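Local coordinates for protein AHL synthase (Burkholderia glumae, PDB 3P2H) that probably makes N-acyl-homoserine lactone quorum-sensing signals from S-adenosyl-L-methionine and fatty acyl groups carried on acyl carrier protein, at residues A[96-101]-A[132-137]; A[50-55]-A[69-74]; A[138-143]-A[174-179]. The protein carries 3 engineered substitutions. All coordinates share one frame; numbering follows the deposited sequence.

In the fold
The three contacts share one mixed beta-sheet of the acetyltransferase-like autoinducer synthase fold and follow one another in series along the chain: contact 2 closes first, then contact 1, then contact 3. Contact 2 is the hairpin of strands 53-58 and 64-72. Strand 97-105, which carries half of contact 1, runs between strand 64-72 and strand 138-144, the inner strand of contact 3. The end of helix 120-133 completes contact 1 and leads through the turn at 134-137 into strand 138-144. The centre of contact 1 lies about 9 Å from that of contact 2. Contacts 1 and 3 have centres about 10 Å apart, contacts 2 and 3 about 14 Å. Contacts 1 and 3 both touch the octanamide inhibitor, whose tail lies along their strands.

Contact 1: residues A[96-101]-A[132-137]; sequences HVWELS and ARRGAR. With NOO (N-(3-oxocyclohex-1-en-1-yl)octanamide), chain C.
The guanidinium of R137 lies flat on the imidazole of H96, with centres 3.8 Å apart and planes only 17° from parallel. Both side chains leave the backbone with CG anti to the carbonyl carbon (chi1 -68° for R137). They run side by side, the R137 chain extended from CG to NE, which sets the CD methylene 3.6 Å from the ring centroid and CZ farther out, 3.4 Å from NE2 of H96. A nearly straight backbone bond, R137 N to H96 O (2.7 Å), joins the same two residues. On the other nitrogen of the ring, ND1 reaches G135 O in a weak bond of 3.5 Å.

The indole of W98 packs on the turn after the helix, its CD1 meeting the CB methyl of A136 at 3.5 Å, while CZ2 rests near CB of R134. The arginine then bends at chi2 and chi3, bringing its guanidinium face over CH2 of the indole with the two planes 71° apart, and NH1 forms a salt bridge with E7.

G135, with positive phi, is the C-prime residue of a Schellman motif that ends helix 120-133, and the chain passes from there into strand 138-144. Farther along strand 97-105, CB of L100 packs 3.5 Å from C13 of the inhibitor tail. A water in the plane of the indole accepts from W98 NE1 and donates to R134 O, and so connects strand 97-105 to the end of the helix. The cationic guanidinium stacked on H96 would probably disfavour protonation of the imidazole.

Contact 2: residues A[50-55]-A[69-74]; sequences DDTVYV and RLLPTT
V53 and L70 face each other as the hydrogen-bonded pair of an antiparallel beta hairpin, formed by strands 53-58 and 64-72 in the sheet of the autoinducer synthase fold. Two backbone bonds join them, V53 N to L70 O (3.1 Å) and L70 N to V53 O (2.8 Å), and the short strand axes run 155° apart. Their side chains meet through the beta carbons, CB to CB at 3.8 Å, on the face that packs against W98 and against C130 of helix 120-133.

Y54 and R69, the neighbouring non-hydrogen-bonded pair, project from the other face. They lie side by side and point the same way, CE1 of the ring 4.0 Å from CD of R69, with ring and guanidinium planes at 45°. R69 starts out extended, CG anti to the backbone N (chi1 180°); the bend at chi3 comes beyond CG and CD, the atoms that pack on T52 and Y54, and carries the charged end on to salt bridges with D45 and D48. D48 OD1 is also hydrogen-bonded to Y54 OH, linking the two side chains at their polar ends.

T52 enters from the turn before the strand. Its hydroxyl is hydrogen-bonded to Y47 O and R49 N, while CG2 lies over one face of the Y54 ring, offset toward its rim, and touches CG of R69 at 3.5 Å. On the other branch, OG1 of T52 stands 3.5 Å from the CD2 methyl of L71.

Contact 3: residues A[138-143]-A[174-179]; sequences QLIGVT and ACWIDI. With NOO (N-(3-oxocyclohex-1-en-1-yl)octanamide), chain C.
At the apolar centre CB of L139 meets CB of I177 at 4.1 Å, on the face that looks toward helix 120-133, where L139 packs on V128 and A131. I179 adds its CD1 methyl beside CG of L139. Along the same face lies the tail of the octanamide inhibitor: its terminal C15 sits 3.9 Å from CG1 of I177, and G141, without a side chain, lets the inhibitor tail pass close to the backbone. Farther along, the CG2 methyl of T143 is wedged between CB of C175 (3.3 Å, tighter than usual) and C12 of the inhibitor.

These residues belong to antiparallel neighbours, strands 138-144 and 170-178, in the sheet of the acetyltransferase-like synthase fold. L139 and I177 exchange two backbone bonds as a hydrogen-bonded pair. G141 and C175 make the next such pair, with C175 N bound to G141 O at 2.8 Å and a weak return bond from G141 N to C175 O. The same carbonyl oxygen, C175 O, lies 3.1 Å from C15 of the inhibitor.

On the reverse face, I140 and W176 lie side by side. I140 places CG1 anti to its backbone N (chi1 -169°) and carries CD1 over the indole, 3.7 Å from the centroid of the six-membered ring and 9° off its normal, a CH-pi contact. The amide of Q138 lies over the opposite face, offset toward the rim with NE2 above it, and nearly parallel to the ring at 6°; OE1 is 3.8 Å from CZ3 of W176. At the polar edge the side chains of Q138 and D178 run alongside each other, and Q138 NE2 donates to D178 OD1, an oxygen whose modelled place is less certain.

Contact 1: residues A[96-101]-A[132-137]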
loop_
_atom_site.group_PDB
_atom_site.type_symbol
_atom_site.label_atom_id
_atom_site.label_comp_id
_atom_site.label_asym_id
_atom_site.label_seq_id
_atom_site.Cartn_x
_atom_site.Cartn_y
_atom_site.Cartn_z
ATOM N N HIS A 96 -12.404 -8.362 7.498
ATOM C CA HIS A 96 -12.347 -6.971 7.934
ATOM C C HIS A 96 -10.960 -6.352 7.872
ATOM O O HIS A 96 -10.793 -5.187 8.226
ATOM C CB HIS A 96 -12.881 -6.831 9.363
ATOM C CG HIS A 96 -14.325 -7.200 9.512
ATOM N ND1 HIS A 96 -15.227 -7.122 8.473
ATOM C CD2 HIS A 96 -15.033 -7.607 10.593
ATOM C CE1 HIS A 96 -16.426 -7.464 8.905
ATOM N NE2 HIS A 96 -16.336 -7.763 10.188
ATOM N N VAL A 97 -9.965 -7.124 7.443
ATOM C CA VAL A 97 -8.599 -6.617 7.349
ATOM C C VAL A 97 -7.984 -6.867 5.970
ATOM O O VAL A 97 -8.021 -7.985 5.454
ATOM C CB VAL A 97 -7.675 -7.261 8.407
ATOM C CG1 VAL A 97 -6.272 -6.687 8.286
ATOM C CG2 VAL A 97 -8.216 -7.017 9.799
ATOM N N TRP A 98 -7.424 -5.812 5.387
ATOM C CA TRP A 98 -6.766 -5.884 4.084
ATOM C C TRP A 98 -5.338 -5.387 4.272
ATOM O O TRP A 98 -5.085 -4.554 5.138
ATOM C CB TRP A 98 -7.481 -4.995 3.056
ATOM C CG TRP A 98 -8.650 -5.648 2.375
ATOM C CD1 TRP A 98 -9.775 -6.146 2.969
ATOM C CD2 TRP A 98 -8.800 -5.890 0.970
ATOM N NE1 TRP A 98 -10.614 -6.685 2.020
ATOM C CE2 TRP A 98 -10.038 -6.541 0.786
ATOM C CE3 TRP A 98 -8.005 -5.620 -0.152
ATOM C CZ2 TRP A 98 -10.501 -6.930 -0.474
ATOM C CZ3 TRP A 98 -8.465 -6.009 -1.409
ATOM C CH2 TRP A 98 -9.701 -6.657 -1.556
ATOM N N GLU A 99 -4.410 -5.899 3.471
ATOM C CA GLU A 99 -3.021 -5.477 3.573
ATOM C C GLU A 99 -2.653 -4.444 2.522
ATOM O O GLU A 99 -2.934 -4.618 1.333
ATOM C CB GLU A 99 -2.058 -6.659 3.423
ATOM C CG GLU A 99 -0.600 -6.204 3.460
ATOM C CD GLU A 99 0.371 -7.244 2.948
ATOM O OE1 GLU A 99 0.203 -7.689 1.799
ATOM O OE2 GLU A 99 1.308 -7.607 3.688
ATOM N N LEU A 100 -2.007 -3.374 2.971
ATOM C CA LEU A 100 -1.559 -2.315 2.081
ATOM C C LEU A 100 -0.058 -2.503 1.898
ATOM O O LEU A 100 0.679 -2.551 2.878
ATOM C CB LEU A 100 -1.840 -0.944 2.704
ATOM C CG LEU A 100 -1.383 0.280 1.904
ATOM C CD1 LEU A 100 -2.075 0.298 0.550
ATOM C CD2 LEU A 100 -1.696 1.555 2.684
ATOM N N SER A 101 0.388 -2.640 0.653
ATOM C CA SER A 101 1.812 -2.811 0.371
ATOM C C SER A 101 2.220 -2.015 -0.869
ATOM O O SER A 101 1.381 -1.387 -1.507
ATOM C CB SER A 101 2.150 -4.292 0.171
ATOM O OG SER A 101 1.382 -4.855 -0.874
ATOM N N ALA A 132 -12.435 -0.008 2.196
ATOM C CA ALA A 132 -13.646 0.126 2.993
ATOM C C ALA A 132 -14.854 -0.386 2.215
ATOM O O ALA A 132 -15.664 -1.149 2.745
ATOM C CB ALA A 132 -13.848 1.582 3.392
ATOM N N ARG A 133 -14.969 0.030 0.956
ATOM C CA ARG A 133 -16.076 -0.395 0.109
ATOM C C ARG A 133 -16.094 -1.904 -0.085
ATOM O O ARG A 133 -17.121 -2.477 -0.441
ATOM C CB ARG A 133 -16.002 0.305 -1.253
ATOM C CG ARG A 133 -16.246 1.801 -1.165
ATOM C CD ARG A 133 -16.099 2.480 -2.514
ATOM N NE ARG A 133 -16.375 3.910 -2.425
ATOM C CZ ARG A 133 -16.208 4.775 -3.424
ATOM N NH1 ARG A 133 -15.755 4.364 -4.604
ATOM N NH2 ARG A 133 -16.505 6.054 -3.247
ATOM N N ARG A 134 -14.954 -2.539 0.156
ATOM C CA ARG A 134 -14.825 -3.983 0.019
ATOM C C ARG A 134 -15.049 -4.675 1.357
ATOM O O ARG A 134 -14.838 -5.885 1.481
ATOM C CB ARG A 134 -13.438 -4.336 -0.524
ATOM C CG ARG A 134 -13.189 -3.840 -1.942
ATOM C CD ARG A 134 -14.154 -4.498 -2.902
ATOM N NE ARG A 134 -13.747 -5.864 -3.216
ATOM C CZ ARG A 134 -12.947 -6.184 -4.227
ATOM N NH1 ARG A 134 -12.476 -5.231 -5.022
ATOM N NH2 ARG A 134 -12.614 -7.451 -4.439
ATOM N N GLY A 135 -15.457 -3.898 2.359
ATOM C CA GLY A 135 -15.730 -4.455 3.671
ATOM C C GLY A 135 -14.625 -4.391 4.712
ATOM O O GLY A 135 -14.801 -4.889 5.820
ATOM N N ALA A 136 -13.490 -3.787 4.378
ATOM C CA ALA A 136 -12.392 -3.700 5.330
ATOM C C ALA A 136 -12.657 -2.663 6.417
ATOM O O ALA A 136 -13.199 -1.586 6.146
ATOM C CB ALA A 136 -11.097 -3.364 4.607
ATOM N N ARG A 137 -12.274 -2.998 7.646
ATOM C CA ARG A 137 -12.435 -2.095 8.781
ATOM C C ARG A 137 -11.054 -1.640 9.257
ATOM O O ARG A 137 -10.931 -0.710 10.053
ATOM C CB ARG A 137 -13.199 -2.794 9.904
ATOM C CG ARG A 137 -14.650 -3.055 9.527
ATOM C CD ARG A 137 -15.386 -3.923 10.531
ATOM N NE ARG A 137 -16.800 -4.042 10.164
ATOM C CZ ARG A 137 -17.712 -4.683 10.888
ATOM N NH1 ARG A 137 -17.369 -5.277 12.023
ATOM N NH2 ARG A 137 -18.978 -4.708 10.488
HETATM C C1 NOO C . 8.160 4.852 1.120
HETATM O O1 NOO C . 8.577 5.759 1.834
HETATM C C2 NOO C . 7.168 3.810 1.622
HETATM C C3 NOO C . 7.146 2.501 1.123
HETATM C C4 NOO C . 8.016 2.198 -0.115
HETATM C C5 NOO C . 8.236 3.426 -1.085
HETATM C C6 NOO C . 8.678 4.728 -0.347
HETATM N N7 NOO C . 6.376 1.395 1.683
HETATM C C8 NOO C . 5.563 0.363 1.145
HETATM O O8 NOO C . 5.909 -0.400 0.248
HETATM C C9 NOO C . 4.138 0.144 1.700
HETATM C C10 NOO C . 3.699 0.837 3.016
HETATM C C11 NOO C . 2.619 -0.026 3.723
HETATM C C12 NOO C . 1.512 0.823 4.374
HETATM C C13 NOO C . 0.530 -0.063 5.171
HETATM C C14 NOO C . -0.050 0.685 6.386
HETATM C C15 NOO C . -1.192 -0.099 7.039
HETATM O O HOH W 1 -13.324 -7.577 2.776
#

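Contact 2: residues A[50-55]-A[69-74]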
loop_
_atom_site.group_PDB
_atom_site.type_symbol
_atom_site.label_atom_id
_atom_site.label_comp_id
_atom_site.label_asym_id
_atom_site.label_seq_id
_atom_site.Cartn_x
_atom_site.Cartn_y
_atom_site.Cartn_z
ATOM N N ASP A 50 -4.188 -11.879 -10.309
ATOM C CA ASP A 50 -5.357 -11.363 -11.007
ATOM C C ASP A 50 -6.306 -10.667 -10.041
ATOM O O ASP A 50 -6.965 -9.695 -10.412
ATOM C CB ASP A 50 -6.126 -12.484 -11.712
ATOM C CG ASP A 50 -5.374 -13.070 -12.894
ATOM O OD1 ASP A 50 -4.395 -12.456 -13.373
ATOM O OD2 ASP A 50 -5.784 -14.155 -13.357
ATOM N N ASP A 51 -6.373 -11.165 -8.806
ATOM C CA ASP A 51 -7.278 -10.601 -7.805
ATOM C C ASP A 51 -6.713 -9.420 -7.010
ATOM O O ASP A 51 -7.426 -8.798 -6.222
ATOM C CB ASP A 51 -7.746 -11.706 -6.846
ATOM C CG ASP A 51 -6.639 -12.218 -5.948
ATOM O OD1 ASP A 51 -6.698 -11.947 -4.730
ATOM O OD2 ASP A 51 -5.708 -12.883 -6.452
ATOM N N THR A 52 -5.440 -9.104 -7.228
ATOM C CA THR A 52 -4.805 -7.998 -6.521
ATOM C C THR A 52 -5.456 -6.680 -6.914
ATOM O O THR A 52 -5.826 -6.489 -8.068
ATOM C CB THR A 52 -3.299 -7.925 -6.847
ATOM O OG1 THR A 52 -2.678 -9.167 -6.499
ATOM C CG2 THR A 52 -2.638 -6.801 -6.067
ATOM N N VAL A 53 -5.611 -5.780 -5.948
ATOM C CA VAL A 53 -6.208 -4.472 -6.212
ATOM C C VAL A 53 -5.082 -3.448 -6.251
ATOM O O VAL A 53 -4.174 -3.494 -5.421
ATOM C CB VAL A 53 -7.227 -4.081 -5.109
ATOM C CG1 VAL A 53 -7.749 -2.669 -5.343
ATOM C CG2 VAL A 53 -8.382 -5.072 -5.109
ATOM N N TYR A 54 -5.130 -2.539 -7.223
ATOM C CA TYR A 54 -4.086 -1.523 -7.358
ATOM C C TYR A 54 -4.606 -0.094 -7.425
ATOM O O TYR A 54 -5.677 0.180 -7.970
ATOM C CB TYR A 54 -3.258 -1.761 -8.623
ATOM C CG TYR A 54 -2.516 -3.070 -8.670
ATOM C CD1 TYR A 54 -1.345 -3.261 -7.937
ATOM C CD2 TYR A 54 -2.986 -4.120 -9.455
ATOM C CE1 TYR A 54 -0.657 -4.470 -7.987
ATOM C CE2 TYR A 54 -2.310 -5.331 -9.515
ATOM C CZ TYR A 54 -1.150 -5.502 -8.782
ATOM O OH TYR A 54 -0.489 -6.704 -8.851
ATOM N N VAL A 55 -3.815 0.816 -6.874
ATOM C CA VAL A 55 -4.136 2.227 -6.899
ATOM C C VAL A 55 -2.968 2.899 -7.610
ATOM O O VAL A 55 -1.816 2.659 -7.262
ATOM C CB VAL A 55 -4.249 2.824 -5.476
ATOM C CG1 VAL A 55 -4.565 4.323 -5.564
ATOM C CG2 VAL A 55 -5.317 2.093 -4.677
ATOM N N ARG A 69 -0.792 -1.229 -3.364
ATOM C CA ARG A 69 -1.293 -2.572 -3.600
ATOM C C ARG A 69 -2.177 -2.963 -2.426
ATOM O O ARG A 69 -1.806 -2.752 -1.275
ATOM C CB ARG A 69 -0.115 -3.548 -3.725
ATOM C CG ARG A 69 -0.520 -4.981 -3.963
ATOM C CD ARG A 69 0.643 -5.811 -4.478
ATOM N NE ARG A 69 1.622 -6.129 -3.445
ATOM C CZ ARG A 69 2.723 -6.839 -3.663
ATOM N NH1 ARG A 69 2.984 -7.292 -4.880
ATOM N NH2 ARG A 69 3.546 -7.119 -2.664
ATOM N N LEU A 70 -3.348 -3.515 -2.727
ATOM C CA LEU A 70 -4.285 -3.944 -1.693
ATOM C C LEU A 70 -4.589 -5.430 -1.839
ATOM O O LEU A 70 -4.895 -5.905 -2.933
ATOM C CB LEU A 70 -5.586 -3.138 -1.782
ATOM C CG LEU A 70 -5.492 -1.680 -1.315
ATOM C CD1 LEU A 70 -6.770 -0.940 -1.658
ATOM C CD2 LEU A 70 -5.249 -1.651 0.178
ATOM N N LEU A 71 -4.493 -6.157 -0.730
ATOM C CA LEU A 71 -4.760 -7.591 -0.711
ATOM C C LEU A 71 -5.609 -7.957 0.493
ATOM O O LEU A 71 -5.436 -7.397 1.567
ATOM C CB LEU A 71 -3.451 -8.381 -0.629
ATOM C CG LEU A 71 -2.479 -8.349 -1.808
ATOM C CD1 LEU A 71 -1.156 -8.977 -1.376
ATOM C CD2 LEU A 71 -3.084 -9.091 -2.997
ATOM N N PRO A 72 -6.547 -8.902 0.327
ATOM C CA PRO A 72 -7.386 -9.305 1.456
ATOM C C PRO A 72 -6.553 -10.248 2.321
ATOM O O PRO A 72 -5.781 -11.049 1.792
ATOM C CB PRO A 72 -8.552 -10.018 0.776
ATOM C CG PRO A 72 -7.889 -10.683 -0.388
ATOM C CD PRO A 72 -6.946 -9.602 -0.908
ATOM N N THR A 73 -6.691 -10.164 3.638
ATOM C CA THR A 73 -5.906 -11.043 4.498
ATOM C C THR A 73 -6.398 -12.489 4.490
ATOM O O THR A 73 -5.718 -13.380 5.002
ATOM C CB THR A 73 -5.872 -10.540 5.946
ATOM O OG1 THR A 73 -7.208 -10.328 6.413
ATOM C CG2 THR A 73 -5.066 -9.247 6.038
ATOM N N THR A 74 -7.572 -12.727 3.911
ATOM C CA THR A 74 -8.106 -14.079 3.843
ATOM C C THR A 74 -7.356 -14.874 2.772
ATOM O O THR A 74 -7.578 -16.072 2.600
ATOM C CB THR A 74 -9.600 -14.080 3.514
ATOM O OG1 THR A 74 -9.816 -13.369 2.296
ATOM C CG2 THR A 74 -10.393 -13.427 4.635
#

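Contact 3: residues A[138-143]-A[174-179]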
loop_
_atom_site.group_PDB
_atom_site.type_symbol
_atom_site.label_atom_id
_atom_site.label_comp_id
_atom_site.label_asym_id
_atom_site.label_seq_id
_atom_site.Cartn_x
_atom_site.Cartn_y
_atom_site.Cartn_z
ATOM N N GLN A 138 -10.021 -2.306 8.748
ATOM C CA GLN A 138 -8.637 -1.979 9.078
ATOM C C GLN A 138 -7.692 -2.360 7.947
ATOM O O GLN A 138 -7.979 -3.255 7.146
ATOM C CB GLN A 138 -8.171 -2.733 10.323
ATOM C CG GLN A 138 -8.769 -2.303 11.639
ATOM C CD GLN A 138 -8.282 -3.189 12.767
ATOM O OE1 GLN A 138 -8.536 -4.388 12.774
ATOM N NE2 GLN A 138 -7.569 -2.607 13.717
ATOM N N LEU A 139 -6.566 -1.657 7.892
ATOM C CA LEU A 139 -5.518 -1.943 6.930
ATOM C C LEU A 139 -4.306 -2.301 7.784
ATOM O O LEU A 139 -4.148 -1.790 8.898
ATOM C CB LEU A 139 -5.178 -0.721 6.079
ATOM C CG LEU A 139 -6.223 -0.186 5.106
ATOM C CD1 LEU A 139 -5.630 0.996 4.371
ATOM C CD2 LEU A 139 -6.641 -1.267 4.130
ATOM N N ILE A 140 -3.466 -3.189 7.267
ATOM C CA ILE A 140 -2.259 -3.591 7.970
ATOM C C ILE A 140 -1.138 -3.717 6.950
ATOM O O ILE A 140 -1.388 -3.998 5.781
ATOM C CB ILE A 140 -2.461 -4.931 8.719
ATOM C CG1 ILE A 140 -1.272 -5.183 9.653
ATOM C CG2 ILE A 140 -2.624 -6.075 7.727
ATOM C CD1 ILE A 140 -1.464 -6.348 10.595
ATOM N N GLY A 141 0.097 -3.485 7.380
ATOM C CA GLY A 141 1.208 -3.589 6.454
ATOM C C GLY A 141 2.515 -3.048 6.998
ATOM O O GLY A 141 2.535 -2.226 7.916
ATOM N N VAL A 142 3.616 -3.520 6.430
ATOM C CA VAL A 142 4.926 -3.069 6.855
ATOM C C VAL A 142 5.145 -1.705 6.234
ATOM O O VAL A 142 5.038 -1.540 5.014
ATOM C CB VAL A 142 6.034 -4.029 6.382
ATOM C CG1 VAL A 142 7.387 -3.515 6.822
ATOM C CG2 VAL A 142 5.781 -5.412 6.933
ATOM N N THR A 143 5.448 -0.724 7.068
ATOM C CA THR A 143 5.653 0.624 6.563
ATOM C C THR A 143 6.938 1.222 7.103
ATOM O O THR A 143 7.312 0.971 8.248
ATOM C CB THR A 143 4.491 1.550 6.976
ATOM O OG1 THR A 143 4.854 2.285 8.151
ATOM C CG2 THR A 143 3.262 0.734 7.299
ATOM N N ALA A 174 5.442 -2.814 11.535
ATOM C CA ALA A 174 4.160 -3.338 11.088
ATOM C C ALA A 174 3.171 -2.283 11.571
ATOM O O ALA A 174 3.175 -1.919 12.746
ATOM C CB ALA A 174 3.881 -4.679 11.736
ATOM N N CYS A 175 2.324 -1.796 10.672
ATOM C CA CYS A 175 1.399 -0.727 11.028
ATOM C C CYS A 175 -0.069 -0.982 10.712
ATOM O O CYS A 175 -0.410 -1.519 9.653
ATOM C CB CYS A 175 1.868 0.556 10.324
ATOM S SG CYS A 175 0.984 2.108 10.656
ATOM N N TRP A 176 -0.928 -0.602 11.656
ATOM C CA TRP A 176 -2.371 -0.718 11.507
ATOM C C TRP A 176 -2.902 0.665 11.143
ATOM O O TRP A 176 -2.320 1.681 11.524
ATOM C CB TRP A 176 -3.066 -1.072 12.829
ATOM C CG TRP A 176 -2.923 -2.450 13.379
ATOM C CD1 TRP A 176 -2.212 -2.817 14.484
ATOM C CD2 TRP A 176 -3.606 -3.629 12.932
ATOM N NE1 TRP A 176 -2.415 -4.148 14.760
ATOM C CE2 TRP A 176 -3.265 -4.672 13.821
ATOM C CE3 TRP A 176 -4.475 -3.904 11.867
ATOM C CZ2 TRP A 176 -3.763 -5.974 13.680
ATOM C CZ3 TRP A 176 -4.974 -5.200 11.727
ATOM C CH2 TRP A 176 -4.613 -6.216 12.631
ATOM N N ILE A 177 -4.007 0.695 10.412
ATOM C CA ILE A 177 -4.697 1.937 10.091
ATOM C C ILE A 177 -6.166 1.575 10.293
ATOM O O ILE A 177 -6.712 0.758 9.544
ATOM C CB ILE A 177 -4.505 2.407 8.633
ATOM C CG1 ILE A 177 -3.116 3.014 8.440
ATOM C CG2 ILE A 177 -5.548 3.460 8.296
ATOM C CD1 ILE A 177 -2.895 3.589 7.044
ATOM N N ASP A 178 -6.794 2.143 11.320
ATOM C CA ASP A 178 -8.202 1.862 11.586
ATOM C C ASP A 178 -9.076 2.694 10.669
ATOM O O ASP A 178 -8.946 3.914 10.625
ATOM C CB ASP A 178 -8.581 2.189 13.037
ATOM C CG ASP A 178 -8.034 1.186 14.032
ATOM O OD1 ASP A 178 -7.482 0.153 13.605
ATOM O OD2 ASP A 178 -8.169 1.432 15.250
ATOM N N ILE A 179 -9.960 2.036 9.931
ATOM C CA ILE A 179 -10.862 2.761 9.049
ATOM C C ILE A 179 -12.046 3.206 9.908
ATOM O O ILE A 179 -13.145 2.663 9.822
ATOM C CB ILE A 179 -11.337 1.873 7.875
ATOM C CG1 ILE A 179 -10.121 1.398 7.071
ATOM C CG2 ILE A 179 -12.282 2.667 6.970
ATOM C CD1 ILE A 179 -10.443 0.441 5.921
HETATM C C1 NOO C . 8.160 4.852 1.120
HETATM O O1 NOO C . 8.577 5.759 1.834
HETATM C C2 NOO C . 7.168 3.810 1.622
HETATM C C3 NOO C . 7.146 2.501 1.123
HETATM C C4 NOO C . 8.016 2.198 -0.115
HETATM C C5 NOO C . 8.236 3.426 -1.085
HETATM C C6 NOO C . 8.678 4.728 -0.347
HETATM N N7 NOO C . 6.376 1.395 1.683
HETATM C C8 NOO C . 5.563 0.363 1.145
HETATM O O8 NOO C . 5.909 -0.400 0.248
HETATM C C9 NOO C . 4.138 0.144 1.700
HETATM C C10 NOO C . 3.699 0.837 3.016
HETATM C C11 NOO C . 2.619 -0.026 3.723
HETATM C C12 NOO C . 1.512 0.823 4.374
HETATM C C13 NOO C . 0.530 -0.063 5.171
HETATM C C14 NOO C . -0.050 0.685 6.386
HETATM C C15 NOO C . -1.192 -0.099 7.039
#